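Local coordinates for SusD-like carbohydrate binding protein BF1063 (PDB 3I4G) that probably binds carbohydrates at the outer membrane of Bacteroides fragilis, as expected of a SusD-family protein that captures glycans for uptake, at residues K197-A202 against I224-N230; R357-M361 against G474-P478. All coordinates share one frame; numbering follows the deposited sequence. Where two conformers were deposited one is given.

Contact 1. Residues K197-A202 against I224-N230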
loop_
_atom_site.group_PDB
_atom_site.type_symbol
_atom_site.label_atom_id
_atom_site.label_comp_id
_atom_site.label_asym_id
_atom_site.label_seq_id
_atom_site.Cartn_x
_atom_site.Cartn_y
_atom_site.Cartn_z
ATOM N N LYS A 197 4.732 13.624 14.180
ATOM C CA LYS A 197 4.505 14.821 13.409
ATOM C C LYS A 197 4.640 14.537 11.919
ATOM O O LYS A 197 3.800 14.900 11.103
ATOM C CB LYS A 197 5.529 15.886 13.859
ATOM C CG LYS A 197 5.422 17.210 13.167
ATOM C CD LYS A 197 6.442 18.240 13.690
ATOM C CE LYS A 197 6.415 18.476 15.194
ATOM N NZ LYS A 197 5.126 19.123 15.588
ATOM N N GLN A 198 5.736 13.884 11.555
ATOM C CA GLN A 198 6.005 13.555 10.152
ATOM C C GLN A 198 4.977 12.619 9.536
ATOM O O GLN A 198 4.762 12.686 8.315
ATOM C CB GLN A 198 7.418 12.972 10.016
ATOM C CG GLN A 198 8.539 13.986 10.245
ATOM C CD GLN A 198 9.022 14.080 11.684
ATOM O OE1 GLN A 198 8.280 13.770 12.666
ATOM N NE2 GLN A 198 10.299 14.479 11.835
ATOM N N ALA A 199 4.361 11.731 10.315
ATOM C CA ALA A 199 3.275 10.882 9.783
ATOM C C ALA A 199 2.095 11.751 9.368
ATOM O O ALA A 199 1.526 11.578 8.271
ATOM C CB ALA A 199 2.853 9.810 10.810
ATOM N N ALA A 200 1.716 12.691 10.230
ATOM C CA ALA A 200 0.632 13.597 9.875
ATOM C C ALA A 200 0.991 14.479 8.672
ATOM O O ALA A 200 0.152 14.722 7.808
ATOM C CB ALA A 200 0.207 14.441 11.119
ATOM N N LEU A 201 2.234 14.977 8.608
ATOM C CA LEU A 201 2.650 15.765 7.459
ATOM C C LEU A 201 2.657 14.942 6.157
ATOM O O LEU A 201 2.394 15.501 5.079
ATOM C CB LEU A 201 4.046 16.409 7.672
ATOM C CG LEU A 201 4.162 17.451 8.754
ATOM C CD1 LEU A 201 5.629 17.773 9.063
ATOM C CD2 LEU A 201 3.406 18.681 8.302
ATOM N N ALA A 202 2.973 13.647 6.217
ATOM C CA ALA A 202 2.989 12.828 5.019
ATOM C C ALA A 202 1.575 12.630 4.511
ATOM O O ALA A 202 1.331 12.698 3.309
ATOM C CB ALA A 202 3.656 11.493 5.298
ATOM N N ILE A 224 8.906 17.686 6.152
ATOM C CA ILE A 224 9.458 16.455 6.706
ATOM C C ILE A 224 10.972 16.421 6.480
ATOM O O ILE A 224 11.784 16.089 7.356
ATOM C CB ILE A 224 8.780 15.227 6.085
ATOM C CG1 ILE A 224 7.285 15.215 6.421
ATOM C CG2 ILE A 224 9.471 13.931 6.542
ATOM C CD1 ILE A 224 6.512 14.185 5.634
HETATM N N MSE A 225 11.371 16.692 5.251
HETATM C CA MSE A 225 12.803 16.725 4.925
HETATM C C MSE A 225 13.573 17.729 5.790
HETATM O O MSE A 225 14.625 17.400 6.338
HETATM C CB MSE A 225 12.967 17.030 3.437
HETATM C CG MSE A 225 12.328 16.018 2.492
HETATM SE SE MSE A 225 12.105 16.619 0.703
HETATM C CE MSE A 225 14.053 16.793 0.177
ATOM N N GLU A 226 13.032 18.922 5.974
ATOM C CA GLU A 226 13.738 19.970 6.714
ATOM C C GLU A 226 13.776 19.742 8.231
ATOM O O GLU A 226 14.655 20.273 8.913
ATOM C CB GLU A 226 13.135 21.325 6.351
ATOM C CG GLU A 226 13.489 21.742 4.936
ATOM C CD GLU A 226 12.905 23.073 4.545
ATOM O OE1 GLU A 226 11.767 23.394 4.991
ATOM O OE2 GLU A 226 13.582 23.787 3.778
ATOM N N LEU A 227 12.855 18.947 8.762
ATOM C CA LEU A 227 12.931 18.560 10.166
ATOM C C LEU A 227 14.201 17.742 10.402
ATOM O O LEU A 227 14.842 17.819 11.462
ATOM C CB LEU A 227 11.688 17.786 10.615
ATOM C CG LEU A 227 10.464 18.639 10.949
ATOM C CD1 LEU A 227 9.184 17.842 10.861
ATOM C CD2 LEU A 227 10.652 19.281 12.330
ATOM N N GLY A 228 14.584 16.947 9.417
ATOM C CA GLY A 228 15.887 16.288 9.482
ATOM C C GLY A 228 15.995 15.043 10.318
ATOM O O GLY A 228 17.086 14.584 10.619
ATOM N N ASP A 229 14.864 14.469 10.708
ATOM C CA ASP A 229 14.848 13.262 11.546
ATOM C C ASP A 229 14.908 11.990 10.742
ATOM O O ASP A 229 15.152 10.920 11.324
ATOM C CB ASP A 229 13.578 13.174 12.410
ATOM C CG ASP A 229 13.410 14.313 13.384
ATOM O OD1 ASP A 229 14.350 15.077 13.582
ATOM O OD2 ASP A 229 12.306 14.392 13.987
ATOM N N ASN A 230 14.652 12.070 9.428
ATOM C CA ASN A 230 14.532 10.889 8.605
ATOM C C ASN A 230 15.604 10.807 7.528
ATOM O O ASN A 230 16.191 11.794 7.107
ATOM C CB ASN A 230 13.135 10.890 8.009
ATOM C CG ASN A 230 12.064 10.828 9.077
ATOM O OD1 ASN A 230 11.373 11.822 9.353
ATOM N ND2 ASN A 230 11.951 9.683 9.722
HETATM O O HOH W 1 12.020 14.440 9.565
#

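Contact 2. Residues R357-M361 against G474-P478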
loop_
_atom_site.group_PDB
_atom_site.type_symbol
_atom_site.label_atom_id
_atom_site.label_comp_id
_atom_site.label_asym_id
_atom_site.label_seq_id
_atom_site.Cartn_x
_atom_site.Cartn_y
_atom_site.Cartn_z
ATOM N N ARG A 357 -0.912 -17.978 -9.482
ATOM C CA ARG A 357 -1.589 -17.922 -10.775
ATOM C C ARG A 357 -0.745 -17.244 -11.829
ATOM O O ARG A 357 -1.064 -17.294 -13.019
ATOM C CB ARG A 357 -2.921 -17.186 -10.664
ATOM C CG ARG A 357 -3.972 -17.996 -10.007
ATOM C CD ARG A 357 -4.583 -19.090 -10.951
ATOM N NE ARG A 357 -5.447 -19.901 -10.120
ATOM C CZ ARG A 357 -5.028 -20.915 -9.366
ATOM N NH1 ARG A 357 -3.832 -21.462 -9.542
ATOM N NH2 ARG A 357 -5.838 -21.396 -8.455
ATOM N N THR A 358 0.353 -16.598 -11.432
ATOM C CA THR A 358 1.201 -15.877 -12.381
ATOM C C THR A 358 2.574 -16.496 -12.618
ATOM O O THR A 358 3.182 -16.241 -13.651
ATOM C CB THR A 358 1.446 -14.444 -11.918
ATOM O OG1 THR A 358 2.153 -14.496 -10.677
ATOM C CG2 THR A 358 0.143 -13.633 -11.706
ATOM N N GLY A 359 3.105 -17.250 -11.667
ATOM C CA GLY A 359 4.491 -17.702 -11.757
ATOM C C GLY A 359 5.414 -16.841 -10.914
ATOM O O GLY A 359 6.598 -17.174 -10.768
ATOM N N PHE A 360 4.908 -15.732 -10.375
ATOM C CA PHE A 360 5.667 -14.881 -9.452
ATOM C C PHE A 360 5.057 -15.009 -8.066
ATOM O O PHE A 360 3.872 -15.357 -7.892
ATOM C CB PHE A 360 5.636 -13.422 -9.878
ATOM C CG PHE A 360 6.301 -13.143 -11.208
ATOM C CD1 PHE A 360 7.678 -13.179 -11.307
ATOM C CD2 PHE A 360 5.559 -12.837 -12.348
ATOM C CE1 PHE A 360 8.311 -12.893 -12.501
ATOM C CE2 PHE A 360 6.196 -12.552 -13.541
ATOM C CZ PHE A 360 7.546 -12.604 -13.625
HETATM N N MSE A 361 5.871 -14.648 -7.093
HETATM C CA MSE A 361 5.477 -14.536 -5.707
HETATM C C MSE A 361 6.095 -13.289 -5.109
HETATM O O MSE A 361 7.055 -12.738 -5.660
HETATM C CB MSE A 361 5.909 -15.765 -4.934
HETATM C CG MSE A 361 5.230 -17.053 -5.355
HETATM SE SE MSE A 361 3.295 -17.028 -4.844
HETATM C CE MSE A 361 3.491 -17.312 -3.090
ATOM N N GLY A 474 1.845 -13.412 -16.877
ATOM C CA GLY A 474 2.687 -13.950 -15.824
ATOM C C GLY A 474 4.123 -14.113 -16.290
ATOM O O GLY A 474 4.597 -13.455 -17.246
ATOM N N ALA A 475 4.845 -14.956 -15.579
ATOM C CA ALA A 475 6.265 -15.170 -15.867
ATOM C C ALA A 475 6.459 -15.818 -17.213
ATOM O O ALA A 475 5.558 -16.501 -17.742
ATOM C CB ALA A 475 6.912 -16.027 -14.768
ATOM N N PRO A 476 7.651 -15.613 -17.790
ATOM C CA PRO A 476 7.935 -16.225 -19.076
ATOM C C PRO A 476 8.368 -17.685 -18.941
ATOM O O PRO A 476 9.146 -18.006 -18.043
ATOM C CB PRO A 476 9.117 -15.414 -19.613
ATOM C CG PRO A 476 9.549 -14.492 -18.550
ATOM C CD PRO A 476 8.771 -14.791 -17.315
ATOM N N TYR A 477 7.928 -18.541 -19.865
ATOM C CA TYR A 477 8.234 -19.956 -19.857
ATOM C C TYR A 477 8.628 -20.485 -21.245
ATOM O O TYR A 477 8.027 -21.427 -21.750
ATOM C CB TYR A 477 7.055 -20.761 -19.307
ATOM C CG TYR A 477 6.881 -20.596 -17.823
ATOM C CD1 TYR A 477 7.621 -21.339 -16.956
ATOM C CD2 TYR A 477 5.974 -19.674 -17.289
ATOM C CE1 TYR A 477 7.501 -21.178 -15.600
ATOM C CE2 TYR A 477 5.845 -19.531 -15.951
ATOM C CZ TYR A 477 6.596 -20.278 -15.101
ATOM O OH TYR A 477 6.453 -20.091 -13.720
ATOM N N PRO A 478 9.667 -19.885 -21.857
ATOM C CA PRO A 478 10.087 -20.403 -23.156
ATOM C C PRO A 478 10.513 -21.866 -23.082
ATOM O O PRO A 478 10.386 -22.564 -24.074
ATOM C CB PRO A 478 11.264 -19.484 -23.548
ATOM C CG PRO A 478 11.773 -18.938 -22.274
ATOM C CD PRO A 478 10.479 -18.726 -21.461
HETATM O O HOH W 2 8.300 -18.179 -12.584
#

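Contact 1. Residues K197-A202 against I224-N230
With CG anti to its own carbonyl carbon and a bend at chi2 (91°), the Q198 side chain reaches across and brings its amide nitrogen to the carboxylate of D229. The two segments are the start of helix 197-211 and the last turn, with the exit, of helix 214-227, so the contact closes the open end of a helical hairpin in the alpha-helical part of this SusD-family fold. Q198 NE2 donates to D229 OD2 at 2.9 Å, with 150° at the hydrogen; the carboxylate oxygen is met from well above its plane, whereas D229 OD2 lies close to the plane of the Q198 amide. The second N-H of NE2 goes to a water 2.8 Å away. That water also accepts from D229 N, and it sits 2.8 Å from I224 O and 2.7 Å from OD1 of N230, whose ND2 bonds to K249 O, knitting the helix end to the residues that follow G228, where positive phi breaks the helix. F184 N bonds to Q198 OE1, which fixes the amide's rotation, while R183 forms a salt bridge with D229 OD1 and S185 N bonds to OD2. Beside this polar cluster the packing is aliphatic. L227 CD1 comes up to Q198 NE2 at 3.7 Å and also meets K197 CD and L201 CD1. The I224 and L201 side chains run alongside each other in opposing senses, L201 CB lying 3.7 Å from I224 CG1. Farther along, the I224 chain ends against the other backbone, its CD1 3.5 Å from Q198 O.

Contact 2. Residues R357-M361 against G474-P478
F360 reaches the strand end at A475 because its CG stands anti to its carbonyl carbon (chi1 -64°), which lets the ring reach the backbone of G474 and A475. The A475 methyl lies over one face of that ring in a CH-pi contact, CB 3.9 Å from the centroid and displaced toward the rim at CZ and CE2. The same part of the ring closes on the backbone, with F360 CE2 3.4 Å from A475 N. P476 CD approaches obliquely near CZ, and the ring of Y288 also meets F360.

T358 holds the turn ahead of F360 in shape. Its chi1 of 63° tucks OG1 in beside both the N and the C of its own backbone, where it accepts from F360 N at 3.0 Å, an ST turn; OG1 is also hydrogen-bonded to P283 O. The T358 carbonyl faces the other segment and takes the N-H of A475 at 2.9 Å in a nearly straight bond (164° at the hydrogen). G474 CA adds a CA-H...O contact to the same T358 O at 3.2 Å.

G359, with positive phi, carries the chain around this point, and Y477 OH rests 3.7 Å from G359 CA. A water donates to both G359 O (2.7 Å) and Y477 OH, bridging the segments, and the phenol is anchored in addition by a hydrogen bond with M337 O. The loop entering strand 360-362 thus docks on the end of strand 471-476. The first strand pairs with 323-325 and the second with 497-502, which makes the arrangement an ST turn at a loop-to-strand junction, set against the end of a strand from a different antiparallel sheet.

Both contacts are buried, but they lie on opposite sides of the chain's centre, their own centres about 39 Å apart, and they share no helix or strand. Contact 1 joins two helices that are neighbours in sequence, so it is local to one hairpin; contact 2 brings together segments more than a hundred residues apart. The chemistry follows the place. Between the helices, side chains do most of the work, with an amide, a carboxylate and aliphatic branches meeting directly. Where the loop meets the strand end, the direct hydrogen bond is backbone to backbone, and an aromatic face supplies the apolar part. Each uses one water as a bridge.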